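Local coordinates for glycosyl hydrolases family 2, sugar binding domain protein (Bacteroides uniformis str. 3978 T3 ii, PDB 6D1P) that probably hydrolyses O-glycosidic bonds as a family 2 glycoside hydrolase, a beta-glucuronidase from a human gut Bacteroides, here in its apo form, at residues 637-642 / 706-711; 549-554 / 628-633; 713-718 / 748-753; 641-646 / 652-657. All coordinates share one frame; numbering follows the deposited sequence.

Contact 1 (637-642 / 706-711); sequences PGEPKE and QEYQTR
Glu639 OE1, at the edge of the contact beside Tyr708, is held by two groups. It lies 4.1 Å from Tyr708 OH, too far for a bond, but it receives the ammonium group of Lys641 in a weak salt bridge (NZ to OE1 3.2 Å) and also the backbone N-H of Lys636. Carboxylate and phenol ring are turned steeply against each other, their planes 79° apart. Tyr708 gives its hydroxyl to another mate, the carbonyl oxygen of Lys636, so that one loop residue serves both polar groups. The aliphatic part of Lys641 runs across the tyrosine side chain at about a right angle. Lys641 CE meets Tyr708 OH at 3.5 Å, while Lys641 CG comes obliquely to the ring, 3.8 Å from Tyr708 CE1. A bend in the lysine chain at chi2 (-56°) brings both methylenes to the phenol and still lets NZ go on to Glu639. The backbones approach most closely farther along, where Thr710 CG2 rests 3.7 Å from Pro637 CA and Thr710 CB lies 3.8 Å from Pro637 CG; OG1 of that threonine is bonded to Glu684. A leucine in place of Tyr708 would probably leave the Lys636 carbonyl without this donor and open a gap beside the lysine methylenes. The chemistry is thus divided: the segments touch by van der Waals contact, methylenes against phenol and threonine against proline, whereas the polar ends find partners mainly in the loop from Lys636 and at Glu684, with Glu524 a weak, long second mate for the lysine; the tyrosine hydroxyl, bonded to Lys636 O, links this loop to strand 698-709.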
# COMPACT_ATOMS: atom_id res chain seq x y z
N PRO A 637 -36.50 -32.34 -23.49
CA PRO A 637 -37.47 -33.00 -22.59
C PRO A 637 -37.51 -34.50 -22.84
O PRO A 637 -37.61 -34.96 -23.98
CB PRO A 637 -38.81 -32.33 -22.94
CG PRO A 637 -38.44 -31.07 -23.70
CD PRO A 637 -37.15 -31.36 -24.39
N GLY A 638 -37.40 -35.26 -21.75
CA GLY A 638 -37.38 -36.71 -21.82
C GLY A 638 -36.07 -37.32 -22.27
O GLY A 638 -35.92 -38.55 -22.17
N GLU A 639 -35.13 -36.52 -22.77
CA GLU A 639 -33.83 -37.03 -23.18
C GLU A 639 -33.12 -37.69 -22.01
O GLU A 639 -33.08 -37.12 -20.91
CB GLU A 639 -32.96 -35.89 -23.73
CG GLU A 639 -31.48 -36.17 -23.58
CD GLU A 639 -30.60 -35.10 -24.18
OE1 GLU A 639 -30.92 -33.89 -24.07
OE2 GLU A 639 -29.57 -35.46 -24.77
N PRO A 640 -32.55 -38.89 -22.18
CA PRO A 640 -31.86 -39.54 -21.06
C PRO A 640 -30.56 -38.81 -20.73
O PRO A 640 -29.80 -38.42 -21.62
CB PRO A 640 -31.59 -40.96 -21.58
CG PRO A 640 -31.50 -40.78 -23.07
CD PRO A 640 -32.47 -39.69 -23.42
N LYS A 641 -30.32 -38.64 -19.43
CA LYS A 641 -29.22 -37.81 -18.94
C LYS A 641 -28.26 -38.66 -18.13
O LYS A 641 -28.68 -39.50 -17.33
CB LYS A 641 -29.73 -36.64 -18.08
CG LYS A 641 -30.22 -35.48 -18.91
CD LYS A 641 -29.11 -35.00 -19.86
CE LYS A 641 -29.62 -33.90 -20.77
NZ LYS A 641 -28.65 -33.46 -21.80
N GLU A 642 -26.97 -38.40 -18.33
CA GLU A 642 -25.91 -39.16 -17.69
C GLU A 642 -25.71 -38.73 -16.24
O GLU A 642 -25.77 -37.54 -15.91
CB GLU A 642 -24.61 -39.00 -18.47
CG GLU A 642 -23.37 -39.58 -17.83
CD GLU A 642 -22.13 -38.82 -18.25
OE1 GLU A 642 -21.93 -37.67 -17.76
OE2 GLU A 642 -21.37 -39.35 -19.10
N GLN A 706 -31.52 -32.19 -8.15
CA GLN A 706 -31.17 -31.26 -9.22
C GLN A 706 -32.43 -30.90 -9.99
O GLN A 706 -33.26 -31.75 -10.27
CB GLN A 706 -30.13 -31.84 -10.20
CG GLN A 706 -28.83 -32.33 -9.58
CD GLN A 706 -27.93 -33.03 -10.60
OE1 GLN A 706 -28.39 -33.87 -11.38
NE2 GLN A 706 -26.64 -32.66 -10.61
N GLU A 707 -32.55 -29.63 -10.36
CA GLU A 707 -33.58 -29.23 -11.30
C GLU A 707 -33.17 -29.64 -12.70
O GLU A 707 -31.99 -29.67 -13.05
CB GLU A 707 -33.81 -27.72 -11.24
CG GLU A 707 -34.23 -27.20 -9.88
CD GLU A 707 -35.72 -27.30 -9.64
OE1 GLU A 707 -36.48 -27.39 -10.64
OE2 GLU A 707 -36.13 -27.31 -8.45
N TYR A 708 -34.16 -29.94 -13.53
CA TYR A 708 -33.92 -30.24 -14.93
C TYR A 708 -34.65 -29.20 -15.74
O TYR A 708 -35.87 -29.03 -15.61
CB TYR A 708 -34.39 -31.65 -15.29
CG TYR A 708 -34.02 -32.03 -16.70
CD1 TYR A 708 -32.68 -32.07 -17.10
CD2 TYR A 708 -35.00 -32.34 -17.63
CE1 TYR A 708 -32.33 -32.41 -18.40
CE2 TYR A 708 -34.66 -32.68 -18.94
CZ TYR A 708 -33.32 -32.71 -19.32
OH TYR A 708 -32.98 -33.05 -20.61
N GLN A 709 -33.91 -28.48 -16.58
CA GLN A 709 -34.44 -27.35 -17.32
C GLN A 709 -34.40 -27.67 -18.80
O GLN A 709 -33.34 -27.95 -19.36
CB GLN A 709 -33.64 -26.08 -17.01
CG GLN A 709 -33.80 -24.95 -18.02
CD GLN A 709 -32.97 -23.73 -17.65
OE1 GLN A 709 -32.86 -23.37 -16.47
NE2 GLN A 709 -32.37 -23.09 -18.66
N THR A 710 -35.57 -27.64 -19.43
CA THR A 710 -35.69 -27.97 -20.84
C THR A 710 -35.81 -26.74 -21.71
O THR A 710 -35.59 -26.85 -22.92
CB THR A 710 -36.91 -28.87 -21.06
OG1 THR A 710 -38.09 -28.21 -20.61
CG2 THR A 710 -36.73 -30.17 -20.29
N ARG A 711 -36.13 -25.59 -21.15
CA ARG A 711 -36.10 -24.38 -21.95
C ARG A 711 -34.65 -23.98 -22.20
O ARG A 711 -33.78 -24.15 -21.35
CB ARG A 711 -36.89 -23.26 -21.26
CG ARG A 711 -38.37 -23.60 -21.13
CD ARG A 711 -39.27 -22.38 -21.14
NE ARG A 711 -38.85 -21.37 -22.11
CZ ARG A 711 -39.53 -20.25 -22.37
NH1 ARG A 711 -39.08 -19.36 -23.25
NH2 ARG A 711 -40.67 -20.02 -21.73

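Contact 2 (549-554 / 628-633); sequences SESYII and HSWPVR
The first turn of helix 550-564, with Glu550 and Ser551, faces the turn at Ser629 and Trp630 that leads into strand 632-634, yet the backbones stay well apart: the nearest pair, Glu550 CA and Trp630 CA, is separated by 9.7 Å. Side chains span the distance. Ser551 OG, set beside its own backbone N (chi1 -60°), comes obliquely to the six-membered end of the indole, 3.8 Å from Trp630 CZ3. That hydroxyl also has bonds with Tyr626 OH and Met523 N. One face of the indole is covered from within its own segment by Arg633 CD, 3.6 Å above the plane. Farther out, Glu550 OE2 and Ser629 OG stand 3.6 Å apart. A water lies between them, though its link to the glutamate is too short to be trusted. Each has a firmer partner outside, OE2 in Gly520 N and the serine in His522 NE2. Ser549 is the N-cap of the helix, its OG accepting from Tyr552 N at 3.0 Å. The arrangement is that of an interdomain joint: the capped start of a helix in the TIM-barrel region meets the loop that carries the chain from strand 623-625 to strand 632-634, from one sheet of the following beta-sandwich to the other, as the modular build of family 2 glycoside hydrolases would suggest.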
# COMPACT_ATOMS: atom_id res chain seq x y z
N SER A 549 -14.65 -26.05 -16.49
CA SER A 549 -15.68 -26.67 -15.67
C SER A 549 -15.11 -27.82 -14.83
O SER A 549 -14.06 -28.40 -15.13
CB SER A 549 -16.80 -27.22 -16.55
OG SER A 549 -16.30 -28.36 -17.24
N GLU A 550 -15.82 -28.14 -13.75
CA GLU A 550 -15.51 -29.36 -13.02
C GLU A 550 -15.79 -30.59 -13.86
O GLU A 550 -15.11 -31.61 -13.71
CB GLU A 550 -16.30 -29.42 -11.71
CG GLU A 550 -15.90 -28.31 -10.72
CD GLU A 550 -16.32 -28.61 -9.27
OE1 GLU A 550 -15.86 -29.62 -8.68
OE2 GLU A 550 -17.12 -27.80 -8.74
N SER A 551 -16.77 -30.50 -14.77
CA SER A 551 -17.13 -31.64 -15.60
C SER A 551 -15.95 -32.11 -16.42
O SER A 551 -15.71 -33.32 -16.54
CB SER A 551 -18.29 -31.25 -16.52
OG SER A 551 -19.41 -30.86 -15.75
N TYR A 552 -15.19 -31.16 -16.98
CA TYR A 552 -14.04 -31.55 -17.77
C TYR A 552 -12.97 -32.17 -16.88
O TYR A 552 -12.48 -33.27 -17.15
CB TYR A 552 -13.49 -30.37 -18.55
CG TYR A 552 -12.23 -30.77 -19.26
CD1 TYR A 552 -12.27 -31.60 -20.39
CD2 TYR A 552 -10.99 -30.40 -18.76
CE1 TYR A 552 -11.09 -32.00 -21.03
CE2 TYR A 552 -9.81 -30.80 -19.39
CZ TYR A 552 -9.86 -31.60 -20.52
OH TYR A 552 -8.69 -31.98 -21.13
N ILE A 553 -12.62 -31.49 -15.79
CA ILE A 553 -11.45 -31.95 -15.05
C ILE A 553 -11.71 -33.29 -14.38
O ILE A 553 -10.78 -34.06 -14.15
CB ILE A 553 -10.99 -30.89 -14.03
CG1 ILE A 553 -9.47 -31.01 -13.82
CG2 ILE A 553 -11.72 -31.04 -12.70
CD1 ILE A 553 -8.66 -30.62 -15.04
N ILE A 554 -12.97 -33.59 -14.06
CA ILE A 554 -13.29 -34.86 -13.42
C ILE A 554 -12.97 -36.02 -14.36
O ILE A 554 -12.34 -37.01 -13.97
CB ILE A 554 -14.77 -34.84 -12.99
CG1 ILE A 554 -14.89 -34.17 -11.62
CG2 ILE A 554 -15.39 -36.24 -13.01
CD1 ILE A 554 -16.24 -33.60 -11.33
N HIS A 628 -23.37 -32.75 -6.50
CA HIS A 628 -23.79 -32.05 -5.29
C HIS A 628 -23.79 -30.53 -5.49
O HIS A 628 -24.65 -29.82 -4.95
CB HIS A 628 -22.87 -32.40 -4.12
CG HIS A 628 -23.14 -33.74 -3.52
ND1 HIS A 628 -23.73 -33.89 -2.28
CD2 HIS A 628 -22.86 -34.99 -3.96
CE1 HIS A 628 -23.82 -35.17 -1.99
NE2 HIS A 628 -23.30 -35.86 -2.99
N SER A 629 -22.82 -30.01 -6.25
CA SER A 629 -22.72 -28.59 -6.52
C SER A 629 -23.25 -28.22 -7.90
O SER A 629 -22.92 -27.16 -8.43
CB SER A 629 -21.27 -28.11 -6.36
OG SER A 629 -20.43 -28.55 -7.42
N TRP A 630 -24.10 -29.08 -8.49
CA TRP A 630 -24.66 -28.85 -9.82
C TRP A 630 -26.18 -28.76 -9.66
O TRP A 630 -26.88 -29.78 -9.70
CB TRP A 630 -24.23 -29.97 -10.77
CG TRP A 630 -24.55 -29.75 -12.21
CD1 TRP A 630 -25.39 -28.82 -12.75
CD2 TRP A 630 -24.02 -30.50 -13.33
NE1 TRP A 630 -25.43 -28.93 -14.12
CE2 TRP A 630 -24.59 -29.95 -14.50
CE3 TRP A 630 -23.13 -31.57 -13.44
CZ2 TRP A 630 -24.29 -30.45 -15.77
CZ3 TRP A 630 -22.82 -32.05 -14.70
CH2 TRP A 630 -23.41 -31.50 -15.85
N PRO A 631 -26.73 -27.54 -9.48
CA PRO A 631 -28.14 -27.42 -9.08
C PRO A 631 -29.13 -27.57 -10.23
O PRO A 631 -30.27 -28.00 -10.02
CB PRO A 631 -28.22 -26.01 -8.47
CG PRO A 631 -26.84 -25.33 -8.78
CD PRO A 631 -26.11 -26.22 -9.71
N VAL A 632 -28.72 -27.20 -11.44
CA VAL A 632 -29.61 -27.19 -12.59
C VAL A 632 -28.93 -27.92 -13.75
O VAL A 632 -27.97 -27.40 -14.34
CB VAL A 632 -30.00 -25.76 -13.00
CG1 VAL A 632 -30.86 -25.81 -14.25
CG2 VAL A 632 -30.74 -25.08 -11.87
N ARG A 633 -29.46 -29.09 -14.10
CA ARG A 633 -29.14 -29.82 -15.32
C ARG A 633 -30.00 -29.32 -16.49
O ARG A 633 -31.01 -28.63 -16.30
CB ARG A 633 -29.38 -31.31 -15.13
CG ARG A 633 -28.80 -31.90 -13.87
CD ARG A 633 -27.36 -32.29 -14.06
NE ARG A 633 -27.14 -33.15 -15.23
CZ ARG A 633 -27.05 -34.48 -15.18
NH1 ARG A 633 -27.18 -35.08 -14.00
NH2 ARG A 633 -26.81 -35.20 -16.28
O HOH W 1 -17.53 -27.89 -6.36

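Contact 3 (713-718 / 748-753)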
# COMPACT_ATOMS: atom_id res chain seq x y z
N TRP A 713 -31.84 -20.91 -23.71
CA TRP A 713 -31.64 -19.55 -23.26
C TRP A 713 -30.91 -18.72 -24.31
O TRP A 713 -30.07 -19.23 -25.06
CB TRP A 713 -30.86 -19.50 -21.95
CG TRP A 713 -29.53 -20.16 -22.04
CD1 TRP A 713 -28.34 -19.58 -22.37
CD2 TRP A 713 -29.24 -21.55 -21.79
NE1 TRP A 713 -27.33 -20.51 -22.35
CE2 TRP A 713 -27.86 -21.73 -21.99
CE3 TRP A 713 -30.02 -22.65 -21.43
CZ2 TRP A 713 -27.23 -22.97 -21.85
CZ3 TRP A 713 -29.40 -23.89 -21.28
CH2 TRP A 713 -28.02 -24.03 -21.48
N GLY A 714 -31.24 -17.43 -24.35
CA GLY A 714 -30.50 -16.46 -25.13
C GLY A 714 -29.36 -15.86 -24.34
O GLY A 714 -28.94 -16.39 -23.30
N LYS A 715 -28.84 -14.73 -24.84
CA LYS A 715 -27.70 -14.12 -24.16
C LYS A 715 -28.15 -13.45 -22.86
O LYS A 715 -29.30 -13.05 -22.73
CB LYS A 715 -27.02 -13.09 -25.06
CG LYS A 715 -25.93 -13.68 -25.98
CD LYS A 715 -25.13 -14.84 -25.32
CE LYS A 715 -23.61 -14.74 -25.57
NZ LYS A 715 -22.96 -13.65 -24.76
N PRO A 716 -27.25 -13.36 -21.87
CA PRO A 716 -27.62 -12.72 -20.61
C PRO A 716 -28.17 -11.32 -20.81
O PRO A 716 -27.73 -10.56 -21.68
CB PRO A 716 -26.30 -12.71 -19.83
CG PRO A 716 -25.63 -13.98 -20.28
CD PRO A 716 -25.96 -14.07 -21.77
N SER A 717 -29.16 -10.98 -19.99
CA SER A 717 -29.93 -9.76 -20.16
C SER A 717 -30.32 -9.09 -18.84
O SER A 717 -30.52 -7.87 -18.83
CB SER A 717 -31.19 -10.07 -20.98
OG SER A 717 -32.23 -9.13 -20.83
N ARG A 718 -30.42 -9.82 -17.73
CA ARG A 718 -30.74 -9.23 -16.45
C ARG A 718 -29.99 -9.99 -15.37
O ARG A 718 -29.65 -11.16 -15.53
CB ARG A 718 -32.25 -9.27 -16.12
CG ARG A 718 -33.10 -8.22 -16.79
CD ARG A 718 -34.01 -7.53 -15.78
NE ARG A 718 -35.10 -8.38 -15.28
CZ ARG A 718 -35.62 -8.28 -14.06
NH1 ARG A 718 -35.15 -7.38 -13.20
NH2 ARG A 718 -36.60 -9.08 -13.68
N ALA A 748 -23.36 -19.21 -18.98
CA ALA A 748 -22.82 -17.85 -18.86
C ALA A 748 -21.59 -17.85 -17.95
O ALA A 748 -21.61 -18.46 -16.87
CB ALA A 748 -23.88 -16.90 -18.31
N CYS A 749 -20.53 -17.17 -18.39
CA CYS A 749 -19.27 -17.06 -17.64
C CYS A 749 -18.85 -15.62 -17.31
O CYS A 749 -17.74 -15.44 -16.78
CB CYS A 749 -18.13 -17.73 -18.42
SG CYS A 749 -18.42 -19.47 -18.85
N GLN A 750 -19.67 -14.61 -17.62
CA GLN A 750 -19.32 -13.22 -17.33
C GLN A 750 -18.81 -13.06 -15.90
O GLN A 750 -19.36 -13.64 -14.95
CB GLN A 750 -20.54 -12.30 -17.49
CG GLN A 750 -21.01 -12.03 -18.92
CD GLN A 750 -21.79 -13.20 -19.52
OE1 GLN A 750 -22.00 -14.24 -18.88
NE2 GLN A 750 -22.20 -13.03 -20.78
N PHE A 751 -17.76 -12.27 -15.77
CA PHE A 751 -17.39 -11.71 -14.47
C PHE A 751 -18.56 -10.93 -13.88
O PHE A 751 -19.22 -10.15 -14.57
CB PHE A 751 -16.17 -10.80 -14.59
CG PHE A 751 -14.87 -11.53 -14.49
CD1 PHE A 751 -14.48 -12.09 -13.28
CD2 PHE A 751 -14.05 -11.68 -15.60
CE1 PHE A 751 -13.27 -12.80 -13.17
CE2 PHE A 751 -12.85 -12.35 -15.50
CZ PHE A 751 -12.46 -12.92 -14.28
N ILE A 752 -18.79 -11.15 -12.59
CA ILE A 752 -19.80 -10.42 -11.83
C ILE A 752 -19.10 -9.81 -10.63
O ILE A 752 -18.22 -10.44 -10.03
CB ILE A 752 -20.97 -11.34 -11.43
CG1 ILE A 752 -21.77 -11.74 -12.66
CG2 ILE A 752 -21.91 -10.64 -10.50
CD1 ILE A 752 -22.57 -13.00 -12.44
N GLU A 753 -19.49 -8.57 -10.28
CA GLU A 753 -18.90 -7.81 -9.19
C GLU A 753 -19.94 -7.43 -8.14
O GLU A 753 -21.04 -7.00 -8.47
CB GLU A 753 -18.27 -6.52 -9.70
CG GLU A 753 -17.16 -6.76 -10.67
CD GLU A 753 -16.60 -5.47 -11.19
OE1 GLU A 753 -17.25 -4.43 -10.96
OE2 GLU A 753 -15.54 -5.50 -11.83
O HOH W 2 -22.80 -15.67 -22.41
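Pro716 and Gln750 meet obliquely, the CG corner of the pyrrolidine ring set against the end of the glutamine. Pro716 CG is 3.6 Å from Gln750 NE2 and 3.9 Å from Gln750 OE1, so the ring corner touches both arms of the amide rather than a single atom. A bend at chi2 (77°) folds the glutamine chain back and brings the amide to the proline. Ala748, two residues earlier, adds the apolar half of the seat: its CB lies 3.9 Å from the same Pro716 CG. Lys715 also crosses the glutamine obliquely, bent along most of its length, and its ammonium stops 4.1 Å from Gln750 NE2. Two donors have nothing to offer each other directly, and a water resolves this by accepting from both, from Lys715 NZ at 3.1 Å and from Gln750 NE2 at 3.2 Å. Replacing Gln750 with an alanine would probably uncover one side of the proline corner and cost the water one of its two donors. Around the contact, Ala748 and Gln750 both lean on Leu737 of strand 730-738. Ser717 and Arg718 pair with Ile738 at the end of that strand in a classic beta bulge, while Ile752 of strand 751-756 bonds through its backbone to Ile775 of strand 774-776. The contact therefore sets the lead-in to strand 718-723 against the lead-in to strand 751-756.

Contact 4 (641-646 / 652-657); sequences KEILVY and VELFVN
Leu654 reaches in between Ile643 and Val645 and overlaps both, one methyl for each. Its CD2 lies 4.1 Å from Ile643 CG2, the two side chains crossing at a slant, and its CD1 is 4.3 Å from Val645 CG2. With CG anti to the backbone N (chi1 -169°), the leucine fork is carried across to the pair of beta-branched residues. At the other end Val645 offers its second methyl, CG1, to Val652 CG1 at 4.3 Å. Every one of these touches is between methyl groups of buried residues, at ordinary van der Waals spacing. Alternate residues of each extended strand face the partner strand, Ile643 and Val645 on one, Val652 and Leu654 on the other. The strand axes pass 9.6 Å apart and run roughly antiparallel, 143° between their directions. Strand 641-647 pairs through its backbone with 623-625 and 677-680, and strand 651-656 belongs to the other sheet, where Leu654 also leans on Ile689. Two strands joined by a short turn, yet placed in facing sheets, form a beta-arch, and their interleaved methyl groups are part of the hydrophobic core of a beta-sandwich, consistent with the E-set, immunoglobulin-like class of this domain.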
# COMPACT_ATOMS: atom_id res chain seq x y z
N LYS A 641 -30.32 -38.64 -19.43
CA LYS A 641 -29.22 -37.81 -18.94
C LYS A 641 -28.26 -38.66 -18.13
O LYS A 641 -28.68 -39.50 -17.33
CB LYS A 641 -29.73 -36.64 -18.08
CG LYS A 641 -30.22 -35.48 -18.91
CD LYS A 641 -29.11 -35.00 -19.86
CE LYS A 641 -29.62 -33.90 -20.77
NZ LYS A 641 -28.65 -33.46 -21.80
N GLU A 642 -26.97 -38.40 -18.33
CA GLU A 642 -25.91 -39.16 -17.69
C GLU A 642 -25.71 -38.73 -16.24
O GLU A 642 -25.77 -37.54 -15.91
CB GLU A 642 -24.61 -39.00 -18.47
CG GLU A 642 -23.37 -39.58 -17.83
CD GLU A 642 -22.13 -38.82 -18.25
OE1 GLU A 642 -21.93 -37.67 -17.76
OE2 GLU A 642 -21.37 -39.35 -19.10
N ILE A 643 -25.49 -39.72 -15.37
CA ILE A 643 -25.15 -39.53 -13.97
C ILE A 643 -23.93 -40.39 -13.68
O ILE A 643 -23.93 -41.60 -13.94
CB ILE A 643 -26.32 -39.93 -13.03
CG1 ILE A 643 -27.48 -38.96 -13.14
CG2 ILE A 643 -25.87 -40.00 -11.57
CD1 ILE A 643 -28.48 -39.33 -14.21
N LEU A 644 -22.87 -39.77 -13.16
CA LEU A 644 -21.66 -40.49 -12.79
C LEU A 644 -21.56 -40.58 -11.27
O LEU A 644 -21.96 -39.67 -10.55
CB LEU A 644 -20.40 -39.80 -13.33
CG LEU A 644 -20.43 -39.32 -14.79
CD1 LEU A 644 -19.25 -38.35 -15.10
CD2 LEU A 644 -20.48 -40.49 -15.76
N VAL A 645 -21.01 -41.68 -10.78
CA VAL A 645 -20.84 -41.86 -9.35
C VAL A 645 -19.40 -42.24 -9.09
O VAL A 645 -18.83 -43.07 -9.81
CB VAL A 645 -21.79 -42.92 -8.78
CG1 VAL A 645 -21.51 -43.11 -7.32
CG2 VAL A 645 -23.24 -42.49 -8.98
N TYR A 646 -18.80 -41.64 -8.08
CA TYR A 646 -17.41 -41.93 -7.75
C TYR A 646 -17.42 -42.65 -6.41
O TYR A 646 -17.64 -42.04 -5.36
CB TYR A 646 -16.54 -40.67 -7.80
CG TYR A 646 -16.31 -40.31 -9.26
CD1 TYR A 646 -15.23 -40.86 -9.97
CD2 TYR A 646 -17.22 -39.52 -9.96
CE1 TYR A 646 -15.04 -40.59 -11.32
CE2 TYR A 646 -17.04 -39.25 -11.31
CZ TYR A 646 -15.95 -39.80 -11.98
OH TYR A 646 -15.77 -39.53 -13.31
N VAL A 652 -22.70 -50.57 -6.63
CA VAL A 652 -23.41 -49.34 -6.35
C VAL A 652 -24.73 -49.41 -7.09
O VAL A 652 -24.76 -49.74 -8.28
CB VAL A 652 -22.62 -48.09 -6.80
CG1 VAL A 652 -23.50 -46.85 -6.74
CG2 VAL A 652 -21.37 -47.93 -5.96
N GLU A 653 -25.81 -49.10 -6.39
CA GLU A 653 -27.12 -49.01 -7.01
C GLU A 653 -27.59 -47.56 -7.01
O GLU A 653 -27.49 -46.86 -6.00
CB GLU A 653 -28.13 -49.90 -6.30
CG GLU A 653 -29.51 -49.83 -6.94
CD GLU A 653 -30.42 -50.99 -6.55
OE1 GLU A 653 -31.40 -51.19 -7.31
OE2 GLU A 653 -30.16 -51.67 -5.52
N LEU A 654 -28.10 -47.12 -8.16
CA LEU A 654 -28.62 -45.78 -8.35
C LEU A 654 -30.13 -45.82 -8.30
O LEU A 654 -30.76 -46.74 -8.83
CB LEU A 654 -28.15 -45.20 -9.68
CG LEU A 654 -28.41 -43.71 -9.84
CD1 LEU A 654 -27.48 -42.92 -8.93
CD2 LEU A 654 -28.29 -43.27 -11.29
N PHE A 655 -30.72 -44.81 -7.67
CA PHE A 655 -32.17 -44.63 -7.67
C PHE A 655 -32.47 -43.22 -8.15
O PHE A 655 -31.84 -42.26 -7.68
CB PHE A 655 -32.78 -44.84 -6.29
CG PHE A 655 -32.38 -46.13 -5.61
CD1 PHE A 655 -33.20 -47.25 -5.69
CD2 PHE A 655 -31.23 -46.19 -4.84
CE1 PHE A 655 -32.84 -48.43 -5.05
CE2 PHE A 655 -30.87 -47.37 -4.20
CZ PHE A 655 -31.67 -48.49 -4.30
N VAL A 656 -33.42 -43.11 -9.06
CA VAL A 656 -33.89 -41.82 -9.56
C VAL A 656 -35.39 -41.72 -9.28
O VAL A 656 -36.17 -42.56 -9.76
CB VAL A 656 -33.58 -41.66 -11.05
CG1 VAL A 656 -34.05 -40.29 -11.54
CG2 VAL A 656 -32.10 -41.84 -11.27
N ASN A 657 -35.78 -40.72 -8.49
CA ASN A 657 -37.18 -40.48 -8.14
C ASN A 657 -37.85 -41.74 -7.58
O ASN A 657 -38.98 -42.07 -7.92
CB ASN A 657 -37.95 -39.92 -9.34
CG ASN A 657 -37.55 -38.49 -9.69
OD1 ASN A 657 -37.11 -37.74 -8.81
ND2 ASN A 657 -37.72 -38.11 -10.95

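Overall arrangement
Contacts 1, 2 and 4 all involve one beta-sandwich, their centres 14 to 15 Å apart. Contacts 1 and 4 share Lys641 and Glu642 on strand 641-647: the first lies where that strand begins, the second is part of the core. Arg633 joins contact 2 to both, its NH2 lying 2.6 Å from Glu642 O, while its backbone N meets Glu707 O at 2.8 Å. Ile554 CG2, 3.3 Å from Tyr646 OH, brings the barrel-side helix against the same sheet. Contact 3 follows contact 1 along the chain, about 21 Å away between centres, in the next beta module. None of the four contains a ligand of the potassium or sodium ions.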